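Local coordinates for Lin1944 protein (Listeria innocua, PDB 3D7L), which is of unknown function but belongs to the short-chain dehydrogenase/reductase family and probably acts as an oxidoreductase, at residues D[109-114]-D[188-193]; D[99-104]-D[148-153]. All blocks are in the same frame, centred on the assembly; numbering follows the deposited sequence.

Interaction 1 of 2, residues D[109-114]-D[188-193]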
loop_
_atom_site.group_PDB
_atom_site.type_symbol
_atom_site.label_atom_id
_atom_site.label_comp_id
_atom_site.label_asym_id
_atom_site.label_seq_id
_atom_site.Cartn_x
_atom_site.Cartn_y
_atom_site.Cartn_z
ATOM N N SER D 109 -19.889 -7.649 6.074
ATOM C CA SER D 109 -18.473 -7.283 6.267
ATOM C C SER D 109 -17.575 -7.752 5.135
ATOM O O SER D 109 -17.906 -8.727 4.462
ATOM C CB SER D 109 -17.938 -7.879 7.576
ATOM O OG SER D 109 -17.807 -9.287 7.468
ATOM N N PHE D 110 -16.439 -7.053 4.950
ATOM C CA PHE D 110 -15.302 -7.528 4.150
ATOM C C PHE D 110 -14.163 -7.955 5.084
ATOM O O PHE D 110 -13.904 -7.290 6.077
ATOM C CB PHE D 110 -14.740 -6.412 3.256
ATOM C CG PHE D 110 -15.631 -6.005 2.134
ATOM C CD1 PHE D 110 -15.658 -6.729 0.949
ATOM C CD2 PHE D 110 -16.428 -4.866 2.241
ATOM C CE1 PHE D 110 -16.476 -6.351 -0.111
ATOM C CE2 PHE D 110 -17.255 -4.480 1.166
ATOM C CZ PHE D 110 -17.255 -5.218 -0.001
ATOM N N THR D 111 -13.466 -9.045 4.761
ATOM C CA THR D 111 -12.209 -9.366 5.452
ATOM C C THR D 111 -11.122 -9.605 4.408
ATOM O O THR D 111 -11.297 -10.435 3.521
ATOM C CB THR D 111 -12.322 -10.574 6.352
ATOM O OG1 THR D 111 -13.479 -10.439 7.168
ATOM C CG2 THR D 111 -11.089 -10.733 7.227
ATOM N N LEU D 112 -10.006 -8.879 4.521
ATOM C CA LEU D 112 -8.924 -8.967 3.521
ATOM C C LEU D 112 -7.648 -9.533 4.134
ATOM O O LEU D 112 -7.456 -9.428 5.334
ATOM C CB LEU D 112 -8.663 -7.584 2.927
ATOM C CG LEU D 112 -9.413 -7.088 1.685
ATOM C CD1 LEU D 112 -10.798 -7.732 1.386
ATOM C CD2 LEU D 112 -9.463 -5.523 1.642
ATOM N N THR D 113 -6.761 -10.124 3.336
ATOM C CA THR D 113 -5.547 -10.718 3.939
ATOM C C THR D 113 -4.317 -9.855 3.683
ATOM O O THR D 113 -4.117 -9.397 2.572
ATOM C CB THR D 113 -5.279 -12.169 3.452
ATOM O OG1 THR D 113 -6.416 -12.994 3.749
ATOM C CG2 THR D 113 -4.042 -12.757 4.133
ATOM N N THR D 114 -3.513 -9.614 4.726
ATOM C CA THR D 114 -2.259 -8.883 4.569
ATOM C C THR D 114 -1.076 -9.842 4.886
ATOM O O THR D 114 -0.932 -10.877 4.225
ATOM C CB THR D 114 -2.257 -7.591 5.434
ATOM O OG1 THR D 114 -2.606 -7.927 6.776
ATOM C CG2 THR D 114 -3.292 -6.566 4.934
ATOM N N LYS D 188 -13.391 -13.931 13.832
ATOM C CA LYS D 188 -13.553 -12.718 14.616
ATOM C C LYS D 188 -14.052 -11.581 13.720
ATOM O O LYS D 188 -15.005 -10.894 14.080
ATOM C CB LYS D 188 -12.224 -12.347 15.305
ATOM C CG LYS D 188 -12.293 -11.121 16.178
ATOM C CD LYS D 188 -10.937 -10.808 16.817
ATOM C CE LYS D 188 -10.994 -9.486 17.578
ATOM N NZ LYS D 188 -11.922 -9.478 18.733
ATOM N N SER D 189 -13.436 -11.408 12.543
ATOM C CA SER D 189 -13.885 -10.378 11.601
ATOM C C SER D 189 -15.313 -10.607 11.100
ATOM O O SER D 189 -16.107 -9.680 11.110
ATOM C CB SER D 189 -12.925 -10.219 10.420
ATOM O OG SER D 189 -13.375 -9.174 9.607
ATOM N N VAL D 190 -15.661 -11.830 10.713
ATOM C CA VAL D 190 -16.995 -12.093 10.174
ATOM C C VAL D 190 -18.099 -12.019 11.238
ATOM O O VAL D 190 -19.168 -11.440 11.001
ATOM C CB VAL D 190 -17.039 -13.461 9.416
ATOM C CG1 VAL D 190 -18.494 -13.876 9.010
ATOM C CG2 VAL D 190 -16.127 -13.426 8.204
ATOM N N PHE D 191 -17.851 -12.599 12.408
ATOM C CA PHE D 191 -18.916 -12.807 13.383
ATOM C C PHE D 191 -18.922 -11.799 14.514
ATOM O O PHE D 191 -19.938 -11.642 15.197
ATOM C CB PHE D 191 -18.855 -14.237 13.924
ATOM C CG PHE D 191 -19.327 -15.260 12.936
ATOM C CD1 PHE D 191 -20.692 -15.468 12.729
ATOM C CD2 PHE D 191 -18.417 -16.002 12.201
ATOM C CE1 PHE D 191 -21.141 -16.409 11.792
ATOM C CE2 PHE D 191 -18.851 -16.956 11.281
ATOM C CZ PHE D 191 -20.219 -17.151 11.064
ATOM N N GLY D 192 -17.777 -11.140 14.720
ATOM C CA GLY D 192 -17.675 -10.000 15.640
ATOM C C GLY D 192 -18.291 -8.743 15.030
ATOM O O GLY D 192 -19.007 -8.819 14.019
ATOM N N ALA D 193 -18.034 -7.592 15.638
ATOM C CA ALA D 193 -18.726 -6.363 15.245
ATOM C C ALA D 193 -17.804 -5.172 15.101
ATOM O O ALA D 193 -18.275 -4.015 15.066
ATOM C CB ALA D 193 -19.857 -6.042 16.237
HETATM O O HOH W 1 -20.142 -10.359 8.418
#

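Interaction 2 of 2, residues D[99-104]-D[148-153]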
loop_
_atom_site.group_PDB
_atom_site.type_symbol
_atom_site.label_atom_id
_atom_site.label_comp_id
_atom_site.label_asym_id
_atom_site.label_seq_id
_atom_site.Cartn_x
_atom_site.Cartn_y
_atom_site.Cartn_z
ATOM N N LEU D 99 -15.832 -3.388 -6.059
ATOM C CA LEU D 99 -16.900 -3.988 -6.892
ATOM C C LEU D 99 -17.954 -4.809 -6.111
ATOM O O LEU D 99 -18.996 -5.155 -6.663
ATOM C CB LEU D 99 -16.294 -4.802 -8.041
ATOM C CG LEU D 99 -15.365 -4.013 -8.980
ATOM C CD1 LEU D 99 -14.479 -4.915 -9.824
ATOM C CD2 LEU D 99 -16.115 -3.015 -9.868
ATOM N N GLY D 100 -17.685 -5.080 -4.832
ATOM C CA GLY D 100 -18.515 -5.948 -3.993
ATOM C C GLY D 100 -19.443 -5.343 -2.934
ATOM O O GLY D 100 -20.254 -6.074 -2.346
ATOM N N ILE D 101 -19.355 -4.029 -2.690
ATOM C CA ILE D 101 -20.209 -3.384 -1.670
ATOM C C ILE D 101 -21.699 -3.624 -1.939
ATOM O O ILE D 101 -22.484 -3.886 -1.014
ATOM C CB ILE D 101 -19.893 -1.860 -1.510
ATOM C CG1 ILE D 101 -18.443 -1.644 -1.062
ATOM C CG2 ILE D 101 -20.828 -1.201 -0.492
ATOM C CD1 ILE D 101 -17.915 -0.213 -1.293
ATOM N N ASP D 102 -22.063 -3.584 -3.219
ATOM C CA ASP D 102 -23.437 -3.757 -3.658
ATOM C C ASP D 102 -23.918 -5.206 -3.482
ATOM O O ASP D 102 -25.119 -5.469 -3.496
ATOM C CB ASP D 102 -23.607 -3.280 -5.116
ATOM C CG ASP D 102 -23.905 -1.777 -5.221
ATOM O OD1 ASP D 102 -24.429 -1.195 -4.245
ATOM O OD2 ASP D 102 -23.645 -1.166 -6.288
ATOM N N SER D 103 -22.976 -6.127 -3.276
ATOM C CA SER D 103 -23.302 -7.520 -3.012
ATOM C C SER D 103 -23.448 -7.856 -1.538
ATOM O O SER D 103 -23.785 -8.985 -1.209
ATOM C CB SER D 103 -22.254 -8.445 -3.626
ATOM O OG SER D 103 -22.365 -8.416 -5.034
ATOM N N LEU D 104 -23.181 -6.899 -0.652
ATOM C CA LEU D 104 -23.299 -7.193 0.764
ATOM C C LEU D 104 -24.641 -6.800 1.325
ATOM O O LEU D 104 -25.165 -5.716 1.034
ATOM C CB LEU D 104 -22.196 -6.522 1.584
ATOM C CG LEU D 104 -20.834 -7.205 1.637
ATOM C CD1 LEU D 104 -19.972 -6.376 2.533
ATOM C CD2 LEU D 104 -20.941 -8.668 2.163
ATOM N N ARG D 148 -24.722 1.334 4.963
ATOM C CA ARG D 148 -25.601 0.270 5.486
ATOM C C ARG D 148 -24.999 -0.638 6.601
ATOM O O ARG D 148 -25.369 -1.810 6.754
ATOM C CB ARG D 148 -26.157 -0.559 4.318
ATOM C CG ARG D 148 -26.836 0.281 3.225
ATOM C CD ARG D 148 -27.336 -0.575 2.068
ATOM N NE ARG D 148 -26.285 -1.115 1.182
ATOM C CZ ARG D 148 -25.866 -2.380 1.204
ATOM N NH1 ARG D 148 -24.943 -2.785 0.337
ATOM N NH2 ARG D 148 -26.379 -3.258 2.092
ATOM N N GLY D 149 -24.097 -0.063 7.387
ATOM C CA GLY D 149 -23.518 -0.714 8.582
ATOM C C GLY D 149 -22.448 -1.750 8.269
ATOM O O GLY D 149 -22.038 -2.521 9.139
ATOM N N ILE D 150 -21.987 -1.748 7.030
ATOM C CA ILE D 150 -21.005 -2.702 6.565
ATOM C C ILE D 150 -19.651 -2.486 7.244
ATOM O O ILE D 150 -19.232 -1.346 7.457
ATOM C CB ILE D 150 -20.885 -2.653 5.037
ATOM C CG1 ILE D 150 -22.115 -3.333 4.388
ATOM C CG2 ILE D 150 -19.610 -3.327 4.578
ATOM C CD1 ILE D 150 -22.473 -2.824 2.984
ATOM N N ARG D 151 -18.991 -3.585 7.616
ATOM C CA ARG D 151 -17.681 -3.518 8.294
ATOM C C ARG D 151 -16.568 -4.033 7.402
ATOM O O ARG D 151 -16.815 -4.800 6.454
ATOM C CB ARG D 151 -17.709 -4.289 9.621
ATOM C CG ARG D 151 -18.890 -3.894 10.552
ATOM C CD ARG D 151 -18.947 -4.777 11.825
ATOM N NE ARG D 151 -19.323 -6.135 11.477
ATOM C CZ ARG D 151 -18.500 -7.186 11.408
ATOM N NH1 ARG D 151 -17.217 -7.091 11.721
ATOM N NH2 ARG D 151 -18.988 -8.360 11.061
ATOM N N ILE D 152 -15.339 -3.597 7.682
ATOM C CA ILE D 152 -14.178 -4.093 6.931
ATOM C C ILE D 152 -12.939 -4.166 7.826
ATOM O O ILE D 152 -12.542 -3.168 8.447
ATOM C CB ILE D 152 -13.904 -3.251 5.623
ATOM C CG1 ILE D 152 -12.610 -3.719 4.931
ATOM C CG2 ILE D 152 -13.804 -1.719 5.949
ATOM C CD1 ILE D 152 -12.509 -3.279 3.467
ATOM N N ASN D 153 -12.342 -5.355 7.888
ATOM C CA ASN D 153 -11.113 -5.565 8.661
ATOM C C ASN D 153 -10.061 -6.304 7.833
ATOM O O ASN D 153 -10.375 -6.836 6.781
ATOM C CB ASN D 153 -11.390 -6.401 9.923
ATOM C CG ASN D 153 -12.427 -5.776 10.831
ATOM O OD1 ASN D 153 -12.212 -4.689 11.373
ATOM N ND2 ASN D 153 -13.551 -6.477 11.032
HETATM O O HOH W 2 -24.414 -0.580 -1.458
#

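Interaction 1 of 2, residues D[109-114]-D[188-193]
Thr111 and Ser189 meet hydroxyl to hydroxyl where strand 108-113 faces the last turn of helix 179-191. The strand belongs to the parallel sheet of a Rossmann-type fold, as expected for a short-chain dehydrogenase/reductase, and the helix packs on one side of that sheet. The contact is small and buried, about 160 Å² counting both sides.

Ser189 can be followed outward from the helix. Its CB points to the strand and lies 3.3 Å from Thr111 OG1 and 3.7 Å from Thr111 CG2. Ser189 OG stands anti to the N of its own residue (chi1 -177°), which carries it on to the strand. There it forms a hydrogen bond of 2.7 Å with Thr111 OG1, and either hydroxyl could be the donor. Thr111 CG2 lies 3.6 Å from the same Ser189 OG, so both branches of the threonine border the serine tip. Ser189 OG also bonds Asn153 ND2 on strand 151-157, so the one hydroxyl ties the helix to two neighbouring strands.

Val190 comes next on the helix. Its CG2 lies 4.1 Å from Thr111 OG1, and the side chain also packs on Ala61 and Val63 of strand 59-64. The helix end is thus seated over several strands and not over one alone.

Ser109, two residues before Thr111 on the same face of the strand, has no direct hydrogen bond to the helix. Its OG is 4.0 Å from Val190 CA, a loose approach. A water bridges Ser109 OG and the helix carbonyl Val190 O instead. It lies 2.7 Å from Ser109 OG and donates a hydrogen bond of 3.0 Å to Val190 O.

Interaction 2 of 2, residues D[99-104]-D[148-153]
The backbones stay well apart, with Leu104 CA and Ile150 CA the nearest pair at 7.7 Å, so side chains bridge the gap. The segments meet beside the Rossmann-type parallel sheet, where 99-104 turns out of helix 79-100 through a short 3-10 segment and 148-150 lead into strand 151-157.

Leu104 and Ile150 form the apolar part. Leu104 CD1 packs against Ile150 CG2 at 3.7 Å, the two side chains crossing at a slant. Ile150 CD1 lies 4.0 Å from Leu104 CB and 4.2 Å from Ile101 CG2, so it touches both. The same CD1 also sits over one face of the Arg148 guanidinium, toward its rim. Phe110 of the sheet packs on both Leu104 and Ile101, and Leu74 of the second subunit touches Ile101.

Arg148 supplies the polar part. Its chain bends at chi3 (-73°), and the guanidinium meets Leu104 O end-on. Arg148 NH2 donates to Leu104 O at 2.9 Å and Arg148 NH1 to the same Leu104 O at 3.0 Å. The oxygen lies close to the guanidinium plane, and the bonds are moderately bent, at 146° and 142°. Lys58 NZ is a further donor to Leu104 O. Arg148 NH2 also makes a salt bridge to Asp106, which helps to fix the guanidinium. A water accepts from Arg148 NH1 and donates to Asp102 OD1, 2.9 Å from each atom.

How the interactions relate
Both interactions reach neighbouring strands of one parallel sheet, with centres about 11 Å apart. Interaction 1 sets helix 179-191 against strand 108-113, and all its touching residues are buried. Its chemistry is neutral: hydroxyls, a valine methyl and a water. Interaction 2 lies farther from the chain centre and combines a buried aliphatic cluster with a partly exposed arginine. Arg151 links the two. Arg151 O probably accepts a hydrogen bond from Phe110 N (2.7 Å). Its side chain starts away from segment 99-104, and Arg151 NH1 probably donates to Ser189 O of interaction 1 at 2.9 Å.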